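Local coordinates for ABC transporter periplasmic peptide-binding protein (Pseudoalteromonas, PDB 4QFL) that binds dipeptides, here Ala-Phe, in the periplasm and probably delivers them to an ABC transporter for uptake, at residues A[398-401]-A[402-405]; A[252-255]-A[256-260]; A[475-479]-A[480-484]; A[65-69]-A[70-74]. All coordinates share one frame; numbering follows the deposited sequence.

Contact 1. Residues A[398-401]-A[402-405]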
loop_
_atom_site.group_PDB
_atom_site.type_symbol
_atom_site.label_atom_id
_atom_site.label_comp_id
_atom_site.label_asym_id
_atom_site.label_seq_id
_atom_site.Cartn_x
_atom_site.Cartn_y
_atom_site.Cartn_z
ATOM N N SER A 398 -9.289 -27.325 -3.074
ATOM C CA SER A 398 -9.016 -28.677 -3.535
ATOM C C SER A 398 -7.870 -29.343 -2.766
ATOM O O SER A 398 -7.986 -30.491 -2.335
ATOM C CB SER A 398 -8.698 -28.672 -5.031
ATOM O OG SER A 398 -7.971 -29.840 -5.397
ATOM N N ASP A 399 -6.758 -28.632 -2.601
ATOM C CA ASP A 399 -5.598 -29.190 -1.908
ATOM C C ASP A 399 -5.921 -29.635 -0.483
ATOM O O ASP A 399 -5.493 -30.710 -0.061
ATOM C CB ASP A 399 -4.442 -28.191 -1.856
ATOM C CG ASP A 399 -3.686 -28.102 -3.161
ATOM O OD1 ASP A 399 -3.856 -28.998 -4.012
ATOM O OD2 ASP A 399 -2.912 -27.135 -3.330
ATOM N N LEU A 400 -6.653 -28.798 0.255
ATOM C CA LEU A 400 -6.910 -29.026 1.679
ATOM C C LEU A 400 -7.973 -30.085 1.917
ATOM O O LEU A 400 -7.898 -30.836 2.886
ATOM C CB LEU A 400 -7.322 -27.727 2.366
ATOM C CG LEU A 400 -6.189 -26.730 2.597
ATOM C CD1 LEU A 400 -6.734 -25.341 2.884
ATOM C CD2 LEU A 400 -5.281 -27.189 3.715
ATOM N N ARG A 401 -8.970 -30.129 1.039
ATOM C CA ARG A 401 -9.977 -31.178 1.091
ATOM C C ARG A 401 -9.303 -32.548 1.178
ATOM O O ARG A 401 -9.836 -33.476 1.797
ATOM C CB ARG A 401 -10.886 -31.115 -0.142
ATOM C CG ARG A 401 -12.035 -32.120 -0.133
ATOM C CD ARG A 401 -12.799 -32.117 -1.451
ATOM N NE ARG A 401 -13.865 -33.116 -1.477
ATOM C CZ ARG A 401 -15.163 -32.838 -1.355
ATOM N NH1 ARG A 401 -15.568 -31.581 -1.205
ATOM N NH2 ARG A 401 -16.063 -33.816 -1.388
ATOM N N LYS A 402 -8.123 -32.662 0.573
ATOM C CA LYS A 402 -7.429 -33.949 0.456
ATOM C C LYS A 402 -6.811 -34.449 1.766
ATOM O O LYS A 402 -6.631 -35.659 1.964
ATOM C CB LYS A 402 -6.383 -33.903 -0.658
ATOM C CG LYS A 402 -6.988 -33.797 -2.049
ATOM C CD LYS A 402 -5.908 -33.760 -3.113
ATOM C CE LYS A 402 -6.511 -33.515 -4.482
ATOM N NZ LYS A 402 -5.459 -33.351 -5.524
ATOM N N ILE A 403 -6.481 -33.521 2.657
ATOM C CA ILE A 403 -6.077 -33.895 3.997
ATOM C C ILE A 403 -7.270 -33.765 4.924
ATOM O O ILE A 403 -7.144 -33.943 6.133
ATOM C CB ILE A 403 -4.949 -33.017 4.525
ATOM C CG1 ILE A 403 -5.387 -31.553 4.561
ATOM C CG2 ILE A 403 -3.718 -33.190 3.676
ATOM C CD1 ILE A 403 -4.439 -30.670 5.337
ATOM N N GLY A 404 -8.425 -33.431 4.356
ATOM C CA GLY A 404 -9.660 -33.405 5.112
ATOM C C GLY A 404 -10.037 -32.069 5.719
ATOM O O GLY A 404 -10.857 -32.009 6.646
ATOM N N VAL A 405 -9.450 -30.991 5.206
ATOM C CA VAL A 405 -9.865 -29.655 5.624
ATOM C C VAL A 405 -10.860 -29.053 4.635
ATOM O O VAL A 405 -10.561 -28.880 3.450
ATOM C CB VAL A 405 -8.677 -28.709 5.835
ATOM C CG1 VAL A 405 -9.170 -27.360 6.368
ATOM C CG2 VAL A 405 -7.686 -29.329 6.795
HETATM O O HOH W 1 -3.125 -32.055 -3.481
#
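Leu400, Ile403 and Val405 meet in a local contact at the C-terminal end of helix 389-401, where a Schellman motif turns the chain toward strand 406-410. Leu400 O is the hub of the turn: Val405 N donates to it at 2.8 Å, coming in well above the carbonyl plane, and Ile403 N adds a weak bond. Gly404 N bonds weakly to Arg401 O. Gly404 has a positive phi of 93°, a backbone in which a side chain would be jammed against the carbonyl oxygen of Ile403, so glycine suits the place.

On the buried side Leu400 and Ile403 run side by side, CD2 of Leu400 lying 3.9 Å from CD1 of Ile403, while Leu400 CB packs against Val405 CB. Ile403 has its CG1 branch between backbone N and carbonyl carbon (chi1 60°), which brings CG1 to 3.1 Å from Leu400 O.

The outer side is polar. The extended Lys402 chain passes over Ser398 O, with CG 3.5 Å from that oxygen, and a water links Lys402 NZ, weakly, to Asp399 OD1; Asp399 OD2 accepts from Asp318 N. Beneath the turn, Leu400 and Val405 rest on Leu313 of helix 307-314, and Ile403 on Ala359 and Leu363 of helix 356-363.

Contact 2. Residues A[252-255]-A[256-260]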
loop_
_atom_site.group_PDB
_atom_site.type_symbol
_atom_site.label_atom_id
_atom_site.label_comp_id
_atom_site.label_asym_id
_atom_site.label_seq_id
_atom_site.Cartn_x
_atom_site.Cartn_y
_atom_site.Cartn_z
ATOM N N THR A 252 -13.986 -6.738 -17.463
ATOM C CA THR A 252 -14.639 -5.553 -18.002
ATOM C C THR A 252 -13.626 -4.436 -18.280
ATOM O O THR A 252 -13.777 -3.672 -19.232
ATOM C CB THR A 252 -15.739 -5.037 -17.053
ATOM O OG1 THR A 252 -16.680 -6.083 -16.813
ATOM C CG2 THR A 252 -16.474 -3.843 -17.649
ATOM N N ARG A 253 -12.598 -4.332 -17.441
ATOM C CA ARG A 253 -11.548 -3.343 -17.678
ATOM C C ARG A 253 -10.799 -3.713 -18.940
ATOM O O ARG A 253 -10.440 -2.853 -19.728
ATOM C CB ARG A 253 -10.606 -3.232 -16.482
ATOM C CG ARG A 253 -11.306 -2.749 -15.197
ATOM C CD ARG A 253 -10.312 -2.183 -14.180
ATOM N NE ARG A 253 -9.337 -3.180 -13.748
ATOM C CZ ARG A 253 -9.600 -4.151 -12.878
ATOM N NH1 ARG A 253 -10.804 -4.257 -12.339
ATOM N NH2 ARG A 253 -8.651 -5.012 -12.547
ATOM N N ILE A 254 -10.605 -5.009 -19.155
ATOM C CA ILE A 254 -10.019 -5.488 -20.398
ATOM C C ILE A 254 -10.924 -5.116 -21.570
ATOM O O ILE A 254 -10.467 -4.559 -22.564
ATOM C CB ILE A 254 -9.826 -7.022 -20.393
ATOM C CG1 ILE A 254 -8.900 -7.443 -19.262
ATOM C CG2 ILE A 254 -9.255 -7.505 -21.741
ATOM C CD1 ILE A 254 -7.494 -7.031 -19.467
ATOM N N ALA A 255 -12.208 -5.433 -21.443
ATOM C CA ALA A 255 -13.172 -5.121 -22.482
ATOM C C ALA A 255 -13.136 -3.633 -22.835
ATOM O O ALA A 255 -13.193 -3.262 -24.011
ATOM C CB ALA A 255 -14.565 -5.536 -22.045
ATOM N N LYS A 256 -13.031 -2.781 -21.820
ATOM C CA LYS A 256 -13.026 -1.334 -22.036
ATOM C C LYS A 256 -11.761 -0.787 -22.669
ATOM O O LYS A 256 -11.805 0.230 -23.339
ATOM C CB LYS A 256 -13.320 -0.585 -20.749
ATOM C CG LYS A 256 -14.757 -0.725 -20.315
ATOM C CD LYS A 256 -15.010 -0.014 -19.002
ATOM C CE LYS A 256 -16.496 0.080 -18.730
ATOM N NZ LYS A 256 -16.765 0.833 -17.488
ATOM N N ILE A 257 -10.626 -1.437 -22.475
ATOM C CA ILE A 257 -9.461 -0.966 -23.206
ATOM C C ILE A 257 -9.572 -1.405 -24.665
ATOM O O ILE A 257 -9.186 -0.679 -25.577
ATOM C CB ILE A 257 -8.121 -1.397 -22.568
ATOM C CG1 ILE A 257 -6.973 -0.564 -23.148
ATOM C CG2 ILE A 257 -7.865 -2.881 -22.762
ATOM C CD1 ILE A 257 -5.656 -0.869 -22.520
ATOM N N LEU A 258 -10.149 -2.577 -24.888
ATOM C CA LEU A 258 -10.334 -3.079 -26.250
ATOM C C LEU A 258 -11.251 -2.176 -27.092
ATOM O O LEU A 258 -10.981 -1.932 -28.264
ATOM C CB LEU A 258 -10.847 -4.527 -26.224
ATOM C CG LEU A 258 -9.820 -5.532 -25.705
ATOM C CD1 LEU A 258 -10.373 -6.943 -25.649
ATOM C CD2 LEU A 258 -8.567 -5.485 -26.564
ATOM N N THR A 259 -12.326 -1.679 -26.486
ATOM C CA THR A 259 -13.293 -0.833 -27.178
ATOM C C THR A 259 -12.862 0.612 -27.128
ATOM O O THR A 259 -13.562 1.495 -27.628
ATOM C CB THR A 259 -14.663 -0.888 -26.501
ATOM O OG1 THR A 259 -14.541 -0.389 -25.161
ATOM C CG2 THR A 259 -15.192 -2.311 -26.473
ATOM N N LYS A 260 -11.722 0.845 -26.490
ATOM C CA LYS A 260 -11.160 2.177 -26.327
ATOM C C LYS A 260 -12.036 3.090 -25.481
ATOM O O LYS A 260 -11.970 4.312 -25.601
ATOM C CB LYS A 260 -10.833 2.791 -27.690
ATOM C CG LYS A 260 -9.941 1.873 -28.520
ATOM C CD LYS A 260 -9.850 2.288 -29.980
ATOM C CE LYS A 260 -9.581 1.071 -30.881
ATOM N NZ LYS A 260 -10.778 0.160 -31.031
#
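Thr252 and Lys256 sit side by side one turn apart on helix 250-258, which closes at its C-terminal end with a Schellman motif at Lys260. The backbone bonds come first. Four successive i to i+4 bonds run from Lys256 N to Thr252 O (2.8 Å) through to Thr259 N to Ala255 O (3.1 Å). Lys260, with positive phi, then sends its N back weakly to Ile257 O.

The apolar contacts divide between two sides. Ile254 CG2 lies 4.1 Å from Leu258 CD1, the two side chains pointing the same way, and both rest on Leu276 of helix 273-278. On the other side Lys256 CE comes near Thr252 CG2, while its CG methylene lies against the carbonyl oxygen, 3.3 Å from Thr252 O.

Charge is handled by partners beyond the helix. The extended Lys256 chain carries NZ to a salt bridge with Asp245 and a hydrogen bond to Thr247 OG1, and Arg253 donates to the carbonyls of Thr247, Ala266 and His267. Were Lys256 cut back to alanine, Asp245 is likely to lose this positive mate and the Thr252 methyl its neighbour. With Ile257 CG1 anti to the backbone N (chi1 -164°), CG2 falls between that N and the carbonyl carbon, 3.1 Å from Ile254 O.

Contact 3. Residues A[475-479]-A[480-484]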
loop_
_atom_site.group_PDB
_atom_site.type_symbol
_atom_site.label_atom_id
_atom_site.label_comp_id
_atom_site.label_asym_id
_atom_site.label_seq_id
_atom_site.Cartn_x
_atom_site.Cartn_y
_atom_site.Cartn_z
ATOM N N LEU A 475 15.619 -0.343 13.705
ATOM C CA LEU A 475 15.350 1.071 13.503
ATOM C C LEU A 475 16.221 1.936 14.416
ATOM O O LEU A 475 16.309 3.151 14.235
ATOM C CB LEU A 475 13.872 1.363 13.735
ATOM C CG LEU A 475 12.942 0.719 12.706
ATOM C CD1 LEU A 475 11.521 1.177 12.939
ATOM C CD2 LEU A 475 13.374 1.039 11.283
ATOM N N ASP A 476 16.869 1.293 15.387
ATOM C CA ASP A 476 17.754 1.982 16.333
ATOM C C ASP A 476 19.105 2.341 15.721
ATOM O O ASP A 476 19.901 3.039 16.351
ATOM C CB ASP A 476 17.985 1.135 17.593
ATOM C CG ASP A 476 16.803 1.165 18.546
ATOM O OD1 ASP A 476 15.971 2.091 18.423
ATOM O OD2 ASP A 476 16.711 0.271 19.425
ATOM N N THR A 477 19.364 1.867 14.503
ATOM C CA THR A 477 20.651 2.110 13.854
ATOM C C THR A 477 20.500 2.305 12.349
ATOM O O THR A 477 19.603 1.737 11.736
ATOM C CB THR A 477 21.625 0.954 14.123
ATOM O OG1 THR A 477 22.819 1.136 13.349
ATOM C CG2 THR A 477 20.981 -0.363 13.747
ATOM N N THR A 478 21.378 3.112 11.758
ATOM C CA THR A 478 21.360 3.349 10.321
ATOM C C THR A 478 22.352 2.447 9.603
ATOM O O THR A 478 22.410 2.423 8.376
ATOM C CB THR A 478 21.728 4.787 9.994
ATOM O OG1 THR A 478 23.073 5.024 10.420
ATOM C CG2 THR A 478 20.787 5.748 10.696
ATOM N N ASP A 479 23.136 1.711 10.378
ATOM C CA ASP A 479 24.134 0.805 9.824
ATOM C C ASP A 479 23.463 -0.365 9.111
ATOM O O ASP A 479 22.774 -1.163 9.743
ATOM C CB ASP A 479 25.019 0.280 10.947
ATOM C CG ASP A 479 26.207 -0.496 10.435
ATOM O OD1 ASP A 479 26.010 -1.586 9.860
ATOM O OD2 ASP A 479 27.343 -0.018 10.618
ATOM N N LEU A 480 23.682 -0.488 7.805
ATOM C CA LEU A 480 22.931 -1.452 7.003
ATOM C C LEU A 480 23.241 -2.900 7.347
ATOM O O LEU A 480 22.368 -3.757 7.266
ATOM C CB LEU A 480 23.134 -1.204 5.508
ATOM C CG LEU A 480 22.745 0.202 5.058
ATOM C CD1 LEU A 480 23.240 0.431 3.659
ATOM C CD2 LEU A 480 21.245 0.406 5.143
ATOM N N ASN A 481 24.480 -3.177 7.723
ATOM C CA ASN A 481 24.833 -4.528 8.130
ATOM C C ASN A 481 24.078 -4.932 9.406
ATOM O O ASN A 481 23.586 -6.059 9.529
ATOM C CB ASN A 481 26.352 -4.669 8.316
ATOM C CG ASN A 481 27.141 -4.320 7.050
ATOM O OD1 ASN A 481 26.894 -4.874 5.973
ATOM N ND2 ASN A 481 28.093 -3.393 7.181
ATOM N N LEU A 482 23.979 -4.003 10.350
ATOM C CA LEU A 482 23.259 -4.259 11.593
ATOM C C LEU A 482 21.757 -4.440 11.332
ATOM O O LEU A 482 21.158 -5.416 11.781
ATOM C CB LEU A 482 23.525 -3.134 12.597
ATOM C CG LEU A 482 25.021 -2.969 12.910
ATOM C CD1 LEU A 482 25.382 -1.630 13.595
ATOM C CD2 LEU A 482 25.489 -4.163 13.740
ATOM N N ARG A 483 21.166 -3.513 10.580
ATOM C CA ARG A 483 19.759 -3.619 10.185
ATOM C C ARG A 483 19.449 -5.004 9.626
ATOM O O ARG A 483 18.479 -5.650 10.026
ATOM C CB ARG A 483 19.394 -2.528 9.162
ATOM C CG ARG A 483 19.562 -1.088 9.699
ATOM C CD ARG A 483 18.843 -0.054 8.851
ATOM N NE ARG A 483 17.397 -0.243 8.906
ATOM C CZ ARG A 483 16.534 0.288 8.048
ATOM N NH1 ARG A 483 16.965 1.058 7.057
ATOM N NH2 ARG A 483 15.236 0.044 8.186
ATOM N N LYS A 484 20.284 -5.480 8.711
ATOM C CA LYS A 484 20.008 -6.765 8.083
ATOM C C LYS A 484 20.089 -7.947 9.055
ATOM O O LYS A 484 19.369 -8.928 8.908
ATOM C CB LYS A 484 20.885 -7.009 6.860
ATOM C CG LYS A 484 20.434 -8.241 6.088
ATOM C CD LYS A 484 21.433 -8.669 5.018
ATOM C CE LYS A 484 21.333 -10.178 4.737
ATOM N NZ LYS A 484 20.173 -10.483 3.881
HETATM O O HOH W 2 19.570 2.693 6.983
#
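Asp479 meets Leu482 at the N-cap of helix 480-497, in the surface turn after helix 465-475. From its CB outward, the Asp479 side chain first touches Leu482 CD1, at 3.3 Å, and CG lies nearly as close to the same methyl. With CG anti to the backbone N (chi1 -171°), the carboxylate turns back over the first turn of the helix. Its OD1 accepts from Leu482 N at 3.2 Å, on the anti side and 27° out of the carboxylate plane; OD2 stays beside Leu482 CD1. The main-chain oxygen of Asp479 takes an almost straight bond from Arg483 N, 3.0 Å.

Ahead of the cap, Thr477 OG1 accepts from Asp479 N in an ST turn, and the Thr477 methyl CG2 packs on Leu482 CB. Arg483 lays CG and CD near Thr477 O and bends at chi3; a water joins its NH1 to Thr478 O, and NH2 reaches Asp439 and Tyr487. With Asp479 shortened to alanine, Leu482 N would probably lack its capping acceptor, and CB alone would remain against the CD1 methyl.

A negative carboxylate at the positive end of the helix dipole is probably a favourable pairing, likely to steady the start of helix 480-497.

Contact 4. Residues A[65-69]-A[70-74]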
loop_
_atom_site.group_PDB
_atom_site.type_symbol
_atom_site.label_atom_id
_atom_site.label_comp_id
_atom_site.label_asym_id
_atom_site.label_seq_id
_atom_site.Cartn_x
_atom_site.Cartn_y
_atom_site.Cartn_z
ATOM N N ILE A 65 9.350 14.943 0.033
ATOM C CA ILE A 65 10.410 14.253 -0.676
ATOM C C ILE A 65 9.863 12.980 -1.291
ATOM O O ILE A 65 8.764 12.513 -0.940
ATOM C CB ILE A 65 11.542 13.843 0.257
ATOM C CG1 ILE A 65 10.979 13.120 1.480
ATOM C CG2 ILE A 65 12.332 15.043 0.679
ATOM C CD1 ILE A 65 12.019 12.415 2.297
ATOM N N SER A 66 10.637 12.425 -2.214
ATOM C CA SER A 66 10.327 11.124 -2.784
ATOM C C SER A 66 11.578 10.249 -2.761
ATOM O O SER A 66 12.626 10.665 -2.282
ATOM C CB SER A 66 9.779 11.265 -4.213
ATOM O OG SER A 66 10.713 11.901 -5.081
ATOM N N ILE A 67 11.458 9.029 -3.270
ATOM C CA ILE A 67 12.592 8.127 -3.354
ATOM C C ILE A 67 12.842 7.765 -4.813
ATOM O O ILE A 67 11.953 7.269 -5.507
ATOM C CB ILE A 67 12.334 6.859 -2.550
ATOM C CG1 ILE A 67 12.133 7.225 -1.079
ATOM C CG2 ILE A 67 13.477 5.872 -2.727
ATOM C CD1 ILE A 67 11.633 6.093 -0.206
ATOM N N ASP A 68 14.051 8.022 -5.298
ATOM C CA ASP A 68 14.347 7.684 -6.675
ATOM C C ASP A 68 14.205 6.174 -6.853
ATOM O O ASP A 68 14.716 5.412 -6.038
ATOM C CB ASP A 68 15.750 8.145 -7.038
ATOM C CG ASP A 68 15.995 8.095 -8.520
ATOM O OD1 ASP A 68 16.294 7.009 -9.029
ATOM O OD2 ASP A 68 15.864 9.135 -9.187
ATOM N N PRO A 69 13.505 5.735 -7.911
ATOM C CA PRO A 69 13.226 4.306 -8.097
ATOM C C PRO A 69 14.477 3.534 -8.462
ATOM O O PRO A 69 14.535 2.319 -8.281
ATOM C CB PRO A 69 12.265 4.293 -9.279
ATOM C CG PRO A 69 12.616 5.493 -10.055
ATOM C CD PRO A 69 13.049 6.536 -9.055
ATOM N N VAL A 70 15.473 4.248 -8.970
ATOM C CA VAL A 70 16.691 3.614 -9.456
ATOM C C VAL A 70 17.866 3.693 -8.489
ATOM O O VAL A 70 18.585 2.719 -8.308
ATOM C CB VAL A 70 17.109 4.195 -10.823
ATOM C CG1 VAL A 70 18.415 3.564 -11.286
ATOM C CG2 VAL A 70 16.009 3.974 -11.851
ATOM N N THR A 71 18.078 4.850 -7.878
ATOM C CA THR A 71 19.193 5.013 -6.954
ATOM C C THR A 71 18.715 4.888 -5.524
ATOM O O THR A 71 19.510 4.679 -4.606
ATOM C CB THR A 71 19.842 6.388 -7.106
ATOM O OG1 THR A 71 18.950 7.390 -6.607
ATOM C CG2 THR A 71 20.141 6.673 -8.569
ATOM N N ALA A 72 17.406 5.021 -5.341
ATOM C CA ALA A 72 16.807 5.038 -4.012
ATOM C C ALA A 72 17.270 6.224 -3.161
ATOM O O ALA A 72 17.014 6.259 -1.954
ATOM C CB ALA A 72 17.069 3.728 -3.295
ATOM N N GLU A 73 17.943 7.194 -3.778
ATOM C CA GLU A 73 18.252 8.438 -3.079
ATOM C C GLU A 73 16.961 9.209 -2.869
ATOM O O GLU A 73 16.036 9.104 -3.674
ATOM C CB GLU A 73 19.227 9.301 -3.876
ATOM C CG GLU A 73 20.473 8.581 -4.369
ATOM C CD GLU A 73 21.499 8.295 -3.270
ATOM O OE1 GLU A 73 22.648 7.924 -3.614
ATOM O OE2 GLU A 73 21.169 8.433 -2.071
ATOM N N PHE A 74 16.902 9.976 -1.786
ATOM C CA PHE A 74 15.791 10.885 -1.551
ATOM C C PHE A 74 15.864 12.082 -2.479
ATOM O O PHE A 74 16.930 12.647 -2.712
ATOM C CB PHE A 74 15.773 11.371 -0.107
ATOM C CG PHE A 74 15.454 10.299 0.885
ATOM C CD1 PHE A 74 14.225 9.670 0.864
ATOM C CD2 PHE A 74 16.378 9.931 1.844
ATOM C CE1 PHE A 74 13.918 8.683 1.779
ATOM C CE2 PHE A 74 16.082 8.947 2.763
ATOM C CZ PHE A 74 14.847 8.322 2.734
#
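Ile67 and Phe74 face each other as a non-hydrogen-bonded antiparallel pair in the two-stranded hairpin of strands 65-67 and 74-76. This is the tightly packed end. Ile67 CG1 touches Phe74 CE1 at 3.7 Å, the two side chains running alongside, while Ile65 crosses obliquely to put CD1 3.8 Å from Phe74 CD1. Ser66 O lies at the ring edge, in its plane, and also takes a CH...O contact from Phe74 CA. Leu175 and Trp82 pack on both Ile65 and Phe74, and Ile67 meets Pro438 and Phe524.

The solvent side is the loop 69-73, whose exposed residues are held largely by polar bonds, with light contacts such as Ile67 CG2 on Ala72 CB. Asp68 N gives Glu73 O a nearly straight bond of 2.8 Å. Val70 N at 2.9 Å and Thr71 N at 3.0 Å reach Asp68 OD1 from opposite faces of the carboxylate plane, a position the oxygen owes to a chi1 of -167°, which swings CG away from the backbone N. Thr71 OG1 accepts from Glu73 N in an ST turn.

A single carboxylate oxygen thus satisfies two amides of the turn, and the negative charge of Asp68 is probably partly offset by the two N-H dipoles.

How the contacts relate
From the N terminus, contact 4 comes first, closing the hairpin between strands 65-67 and 74-76. Contact 2 follows, ending helix 250-258 just ahead of strand 264-266. Contact 1 then finishes helix 389-401 and leads into strand 406-410, and contact 3 starts helix 480-497 after the turn from helix 465-475. The four lie in series; none nests within or crosses another, and no two touch. Contacts 3 and 4 are nearest, their centres 19 Å apart, whereas contacts 2 and 3 lie on opposite sides of the chain's centre, as do contacts 1 and 4. Contacts 1 and 2 share the Schellman ending; contacts 3 and 4 share an aspartate side chain accepting from the backbone and an ST turn.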